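Non-reducing end alpha-L-arabinofuranosidase BoGH43B (Bacteroides ovatus, PDB 5JOZ) removes terminal non-reducing alpha-L-arabinofuranose residues from xyloglucan side branches, converting S units to X units during polysaccharide breakdown. Local coordinates at residues P309-F314 and F498-F503; T32-P37 and T324-P329. All blocks are in the same frame, centred on the assembly; numbering follows the deposited sequence.

Contact 1: residues P309-F314 and F498-F503; sequences PVRDDF and FDWFDF. With CA (calcium ion), chain C.
R311 and D312 run antiparallel to D502 and F501, with D312-F501 the hydrogen-bonded pair: D312 N donates to F501 O at 2.9 Å and F501 N returns a bond to D312 O, while past the non-hydrogen-bonded R311-D502 pair F503 N donates to V310 O. On the face bearing R311 and D502, the arginine makes two kinds of contact at once. Its guanidinium lies flat on the indole, the planes only 4° apart and the cation centred over the ring, with R311 CZ 3.6 Å from W500 CD2. In its own plane the same group meets a carboxylate, R311 NE giving a 2.8 Å salt-bridge bond to the syn lone pair of D502 OD1, backed by a weak bond from NH2 to OD2. A bend in the arginine chain at chi3 (-65°) swings the guanidinium over the tryptophan. Stack and salt bridge together fix both its height and its rotation.

Beyond D312 the chain makes an Asx turn, F314 N bonding to D312 OD1 at 3.0 Å, while D312 OD2 is held by W323 NE1. The turn carries D313 to a calcium ion, which is bound by D313 O, D499 O and D499 OD1, each at 2.4 Å, with two waters and G341 completing the site. One water donates to D313 OD1. F314 packs its CZ 3.7 Å from F501 CB.

Strand 496-505 continues this layer of the C-terminal concanavalin A-like domain's two-sheet sandwich through strands 370-377 and 343-345; K375 pairs with D499 OD2, and M483 of strand 480-486, in the facing sheet, packs against F314, F498 and F501.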
loop_
_atom_site.group_PDB
_atom_site.type_symbol
_atom_site.label_atom_id
_atom_site.label_comp_id
_atom_site.label_asym_id
_atom_site.label_seq_id
_atom_site.Cartn_x
_atom_site.Cartn_y
_atom_site.Cartn_z
ATOM N N PRO A 309 15.754 -9.077 9.170
ATOM C CA PRO A 309 16.768 -8.341 9.908
ATOM C C PRO A 309 16.661 -6.827 9.680
ATOM O O PRO A 309 16.101 -6.372 8.680
ATOM C CB PRO A 309 18.083 -8.907 9.362
ATOM C CG PRO A 309 17.758 -9.347 7.980
ATOM C CD PRO A 309 16.313 -9.747 7.984
ATOM N N VAL A 310 17.191 -6.072 10.632
ATOM C CA VAL A 310 17.174 -4.614 10.599
ATOM C C VAL A 310 17.984 -4.062 9.420
ATOM O O VAL A 310 17.565 -3.099 8.782
ATOM C CB VAL A 310 17.766 -4.033 11.913
ATOM C CG1 VAL A 310 17.953 -2.514 11.817
ATOM C CG2 VAL A 310 16.880 -4.407 13.099
ATOM N N ARG A 311 19.154 -4.648 9.190
ATOM C CA ARG A 311 20.057 -4.225 8.136
ATOM C C ARG A 311 19.877 -5.037 6.859
ATOM O O ARG A 311 19.990 -6.270 6.882
ATOM C CB ARG A 311 21.496 -4.398 8.591
ATOM C CG ARG A 311 22.498 -3.934 7.548
ATOM C CD ARG A 311 23.864 -3.663 8.149
ATOM N NE ARG A 311 23.835 -2.553 9.092
ATOM C CZ ARG A 311 24.910 -2.021 9.676
ATOM N NH1 ARG A 311 26.142 -2.473 9.413
ATOM N NH2 ARG A 311 24.750 -1.002 10.512
ATOM N N ASP A 312 19.621 -4.338 5.756
ATOM C CA ASP A 312 19.808 -4.891 4.408
ATOM C C ASP A 312 21.222 -4.510 3.950
ATOM O O ASP A 312 21.524 -3.326 3.712
ATOM C CB ASP A 312 18.738 -4.352 3.451
ATOM C CG ASP A 312 18.713 -5.075 2.092
ATOM O OD1 ASP A 312 19.723 -5.672 1.677
ATOM O OD2 ASP A 312 17.656 -5.011 1.412
ATOM N N ASP A 313 22.084 -5.516 3.848
ATOM C CA ASP A 313 23.485 -5.316 3.458
ATOM C C ASP A 313 23.669 -5.163 1.938
ATOM O O ASP A 313 24.783 -4.900 1.486
ATOM C CB ASP A 313 24.357 -6.499 3.939
ATOM C CG ASP A 313 24.655 -6.465 5.426
ATOM O OD1 ASP A 313 25.224 -5.461 5.907
ATOM O OD2 ASP A 313 24.358 -7.470 6.111
ATOM N N PHE A 314 22.618 -5.358 1.141
ATOM C CA PHE A 314 22.728 -5.259 -0.325
ATOM C C PHE A 314 23.871 -6.144 -0.835
ATOM O O PHE A 314 24.720 -5.711 -1.622
ATOM C CB PHE A 314 22.940 -3.794 -0.765
ATOM C CG PHE A 314 21.851 -2.849 -0.319
ATOM C CD1 PHE A 314 20.521 -3.064 -0.703
ATOM C CD2 PHE A 314 22.156 -1.725 0.440
ATOM C CE1 PHE A 314 19.513 -2.192 -0.313
ATOM C CE2 PHE A 314 21.147 -0.841 0.827
ATOM C CZ PHE A 314 19.828 -1.077 0.452
ATOM N N PHE A 498 25.179 2.711 -1.819
ATOM C CA PHE A 498 24.645 2.468 -0.484
ATOM C C PHE A 498 25.117 1.103 -0.028
ATOM O O PHE A 498 24.678 0.090 -0.560
ATOM C CB PHE A 498 23.117 2.527 -0.505
ATOM C CG PHE A 498 22.582 3.891 -0.821
ATOM C CD1 PHE A 498 22.518 4.336 -2.128
ATOM C CD2 PHE A 498 22.188 4.744 0.189
ATOM C CE1 PHE A 498 22.042 5.599 -2.420
ATOM C CE2 PHE A 498 21.703 6.013 -0.096
ATOM C CZ PHE A 498 21.623 6.440 -1.397
ATOM N N ASP A 499 26.015 1.091 0.946
ATOM C CA ASP A 499 26.589 -0.141 1.474
ATOM C C ASP A 499 25.534 -0.918 2.271
ATOM O O ASP A 499 25.438 -2.141 2.163
ATOM C CB ASP A 499 27.791 0.190 2.369
ATOM C CG ASP A 499 28.660 -1.015 2.673
ATOM O OD1 ASP A 499 28.390 -2.127 2.163
ATOM O OD2 ASP A 499 29.632 -0.843 3.434
ATOM N N TRP A 500 24.754 -0.214 3.075
ATOM C CA TRP A 500 23.661 -0.846 3.795
ATOM C C TRP A 500 22.562 0.144 4.127
ATOM O O TRP A 500 22.730 1.344 3.925
ATOM C CB TRP A 500 24.173 -1.554 5.054
ATOM C CG TRP A 500 25.111 -0.761 5.937
ATOM C CD1 TRP A 500 26.467 -0.897 6.014
ATOM C CD2 TRP A 500 24.757 0.252 6.883
ATOM N NE1 TRP A 500 26.980 -0.028 6.937
ATOM C CE2 TRP A 500 25.953 0.682 7.498
ATOM C CE3 TRP A 500 23.544 0.823 7.290
ATOM C CZ2 TRP A 500 25.975 1.675 8.489
ATOM C CZ3 TRP A 500 23.565 1.820 8.268
ATOM C CH2 TRP A 500 24.777 2.242 8.847
ATOM N N PHE A 501 21.438 -0.391 4.603
ATOM C CA PHE A 501 20.250 0.377 4.975
ATOM C C PHE A 501 19.588 -0.333 6.156
ATOM O O PHE A 501 19.150 -1.480 6.012
ATOM C CB PHE A 501 19.276 0.454 3.792
ATOM C CG PHE A 501 18.143 1.431 3.984
ATOM C CD1 PHE A 501 17.061 1.130 4.817
ATOM C CD2 PHE A 501 18.137 2.648 3.302
ATOM C CE1 PHE A 501 16.018 2.028 4.979
ATOM C CE2 PHE A 501 17.096 3.549 3.463
ATOM C CZ PHE A 501 16.036 3.245 4.302
ATOM N N ASP A 502 19.555 0.348 7.308
ATOM C CA ASP A 502 18.905 -0.115 8.529
ATOM C C ASP A 502 17.502 0.440 8.609
ATOM O O ASP A 502 17.280 1.614 8.354
ATOM C CB ASP A 502 19.645 0.373 9.777
ATOM C CG ASP A 502 20.953 -0.357 10.028
ATOM O OD1 ASP A 502 21.338 -1.289 9.274
ATOM O OD2 ASP A 502 21.610 0.020 11.014
ATOM N N PHE A 503 16.563 -0.403 9.007
ATOM C CA PHE A 503 15.182 0.005 9.191
ATOM C C PHE A 503 14.672 -0.654 10.475
ATOM O O PHE A 503 14.487 -1.870 10.507
ATOM C CB PHE A 503 14.363 -0.436 7.973
ATOM C CG PHE A 503 13.039 0.261 7.847
ATOM C CD1 PHE A 503 12.976 1.597 7.451
ATOM C CD2 PHE A 503 11.851 -0.410 8.126
ATOM C CE1 PHE A 503 11.759 2.252 7.331
ATOM C CE2 PHE A 503 10.632 0.239 8.008
ATOM C CZ PHE A 503 10.588 1.575 7.609
HETATM CA CA CA C . 26.889 -4.010 2.030
HETATM O O HOH W 1 26.842 -4.102 4.428
HETATM O O HOH W 2 28.127 -6.094 1.983
#

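Contact 2: residues T32-P37 and T324-P329; sequences TFEYFP and TFIRNP
Backbone bonds tie F36 to F325 as an antiparallel hydrogen-bonded pair: F325 N donates to F36 O at 2.7 Å, and F36 N to F325 O. A third bond, R327 N to E34 O at 2.8 Å, extends the pairing past the Y35-I326 step.

The apolar contacts fall on two faces. With CG anti to its backbone N (chi1 -176°), F36 meets P329 at about a right angle, P329 CD coming to 3.6 Å from F36 CD2. An alanine at F36 is likely to open a gap beside P329, its CD contact lost. On the other face Y35 runs alongside I326, CE1 against CG1, while T324 CG2 sits 3.6 Å from Y35 CB.

At the polar ends, E34 OE2 forms a salt bridge with R392, which also bonds to Y35 OH; R327 bonds through NH1 to D356 O and forms a salt bridge through NH2 with D395.

T32-Y35 forms a type II' turn and P37 follows a cis peptide. Strands 35-36 and 325-326 form a buried two-stranded antiparallel sheet joining the family 43 catalytic domain to the C-terminal concanavalin A-like domain, with the side chain of E34 about 11 Å from that of D16, the probable proton acceptor.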
loop_
_atom_site.group_PDB
_atom_site.type_symbol
_atom_site.label_atom_id
_atom_site.label_comp_id
_atom_site.label_asym_id
_atom_site.label_seq_id
_atom_site.Cartn_x
_atom_site.Cartn_y
_atom_site.Cartn_z
ATOM N N THR A 32 -1.583 -0.152 -4.362
ATOM C CA THR A 32 -0.253 0.457 -4.472
ATOM C C THR A 32 -0.166 1.788 -5.230
ATOM O O THR A 32 0.818 2.505 -5.082
ATOM C CB THR A 32 0.722 -0.538 -5.126
ATOM O OG1 THR A 32 0.060 -1.248 -6.188
ATOM C CG2 THR A 32 1.171 -1.540 -4.131
ATOM N N PHE A 33 -1.165 2.123 -6.043
ATOM C CA PHE A 33 -1.203 3.414 -6.734
ATOM C C PHE A 33 0.024 3.569 -7.663
ATOM O O PHE A 33 0.254 2.689 -8.505
ATOM C CB PHE A 33 -1.441 4.528 -5.703
ATOM C CG PHE A 33 -2.735 4.346 -4.968
ATOM C CD1 PHE A 33 -3.929 4.763 -5.538
ATOM C CD2 PHE A 33 -2.785 3.651 -3.778
ATOM C CE1 PHE A 33 -5.145 4.537 -4.903
ATOM C CE2 PHE A 33 -3.994 3.422 -3.139
ATOM C CZ PHE A 33 -5.176 3.866 -3.701
ATOM N N GLU A 34 0.835 4.607 -7.504
ATOM C CA GLU A 34 1.963 4.830 -8.429
ATOM C C GLU A 34 3.195 3.951 -8.154
ATOM O O GLU A 34 4.193 4.080 -8.876
ATOM C CB GLU A 34 2.393 6.314 -8.445
ATOM C CG GLU A 34 3.285 6.757 -7.283
ATOM C CD GLU A 34 2.529 7.251 -6.063
ATOM O OE1 GLU A 34 1.328 6.898 -5.903
ATOM O OE2 GLU A 34 3.140 8.009 -5.265
ATOM N N TYR A 35 3.149 3.095 -7.123
ATOM C CA TYR A 35 4.346 2.356 -6.688
ATOM C C TYR A 35 4.520 1.013 -7.372
ATOM O O TYR A 35 3.535 0.305 -7.600
ATOM C CB TYR A 35 4.348 2.186 -5.175
ATOM C CG TYR A 35 4.553 3.497 -4.453
ATOM C CD1 TYR A 35 5.799 4.132 -4.451
ATOM C CD2 TYR A 35 3.507 4.105 -3.773
ATOM C CE1 TYR A 35 5.995 5.341 -3.788
ATOM C CE2 TYR A 35 3.692 5.304 -3.095
ATOM C CZ TYR A 35 4.935 5.925 -3.116
ATOM O OH TYR A 35 5.092 7.123 -2.457
ATOM N N PHE A 36 5.781 0.676 -7.692
ATOM C CA PHE A 36 6.144 -0.555 -8.413
ATOM C C PHE A 36 7.166 -1.334 -7.594
ATOM O O PHE A 36 8.045 -0.724 -6.998
ATOM C CB PHE A 36 6.752 -0.213 -9.779
ATOM C CG PHE A 36 7.062 -1.414 -10.635
ATOM C CD1 PHE A 36 6.104 -1.938 -11.491
ATOM C CD2 PHE A 36 8.318 -2.011 -10.603
ATOM C CE1 PHE A 36 6.392 -3.041 -12.283
ATOM C CE2 PHE A 36 8.617 -3.113 -11.400
ATOM C CZ PHE A 36 7.652 -3.628 -12.242
ATOM N N PRO A 37 7.082 -2.656 -7.527
ATOM C CA PRO A 37 5.991 -3.468 -8.057
ATOM C C PRO A 37 4.620 -3.232 -7.369
ATOM O O PRO A 37 4.536 -2.713 -6.245
ATOM C CB PRO A 37 6.503 -4.894 -7.869
ATOM C CG PRO A 37 7.509 -4.826 -6.773
ATOM C CD PRO A 37 8.124 -3.465 -6.871
ATOM N N THR A 324 10.802 -0.601 -3.149
ATOM C CA THR A 324 9.718 -0.081 -3.966
ATOM C C THR A 324 10.168 1.127 -4.799
ATOM O O THR A 324 10.898 1.994 -4.309
ATOM C CB THR A 324 8.536 0.338 -3.056
ATOM O OG1 THR A 324 8.288 -0.690 -2.089
ATOM C CG2 THR A 324 7.289 0.536 -3.864
ATOM N N PHE A 325 9.680 1.180 -6.038
ATOM C CA PHE A 325 10.010 2.222 -7.017
ATOM C C PHE A 325 8.804 3.106 -7.307
ATOM O O PHE A 325 7.670 2.722 -7.027
ATOM C CB PHE A 325 10.456 1.567 -8.325
ATOM C CG PHE A 325 11.608 0.646 -8.163
ATOM C CD1 PHE A 325 11.406 -0.681 -7.761
ATOM C CD2 PHE A 325 12.901 1.087 -8.394
ATOM C CE1 PHE A 325 12.479 -1.551 -7.583
ATOM C CE2 PHE A 325 13.979 0.221 -8.227
ATOM C CZ PHE A 325 13.766 -1.093 -7.817
ATOM N N ILE A 326 9.063 4.279 -7.879
ATOM C CA ILE A 326 8.020 5.185 -8.368
ATOM C C ILE A 326 7.794 4.959 -9.881
ATOM O O ILE A 326 8.711 5.159 -10.684
ATOM C CB ILE A 326 8.393 6.650 -8.110
ATOM C CG1 ILE A 326 8.596 6.891 -6.597
ATOM C CG2 ILE A 326 7.304 7.555 -8.669
ATOM C CD1 ILE A 326 9.106 8.270 -6.216
ATOM N N ARG A 327 6.580 4.539 -10.253
ATOM C CA ARG A 327 6.215 4.204 -11.653
ATOM C C ARG A 327 7.136 3.121 -12.217
ATOM O O ARG A 327 7.629 2.317 -11.436
ATOM C CB ARG A 327 6.150 5.466 -12.505
ATOM C CG ARG A 327 5.264 6.524 -11.865
ATOM C CD ARG A 327 4.931 7.670 -12.806
ATOM N NE ARG A 327 4.219 8.722 -12.085
ATOM C CZ ARG A 327 4.786 9.575 -11.230
ATOM N NH1 ARG A 327 6.103 9.563 -11.017
ATOM N NH2 ARG A 327 4.036 10.476 -10.596
ATOM N N ASN A 328 7.370 3.074 -13.533
ATOM C CA ASN A 328 8.155 1.992 -14.147
ATOM C C ASN A 328 9.678 2.272 -14.172
ATOM O O ASN A 328 10.146 3.085 -14.970
ATOM C CB ASN A 328 7.644 1.730 -15.557
ATOM C CG ASN A 328 6.184 1.305 -15.564
ATOM O OD1 ASN A 328 5.298 2.054 -15.989
ATOM N ND2 ASN A 328 5.924 0.110 -15.056
ATOM N N PRO A 329 10.455 1.597 -13.297
ATOM C CA PRO A 329 11.872 1.906 -13.213
ATOM C C PRO A 329 12.702 1.330 -14.367
ATOM O O PRO A 329 12.570 0.157 -14.700
ATOM C CB PRO A 329 12.281 1.254 -11.880
ATOM C CG PRO A 329 11.392 0.072 -11.786
ATOM C CD PRO A 329 10.073 0.576 -12.300
#

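Contacts 1 and 2 have centres 21 Å apart and nearest atoms about 9 Å apart, and they do not touch. Their segments alternate along the chain: 32-37, then 309-314, 324-329 and finally 498-503. Strands 311-312 and 325-326 are consecutive, so a short piece of chain at the start of the C-terminal domain serves both. From there the two contacts diverge. Contact 1 lies within that domain, bringing its beginning and end together in one sheet of the sandwich beside the calcium ion, whereas contact 2 reaches back across nearly 290 residues to the catalytic domain. Contact 1 thus pairs strands near the two ends of the C-terminal domain, and contact 2 joins that domain to the catalytic one.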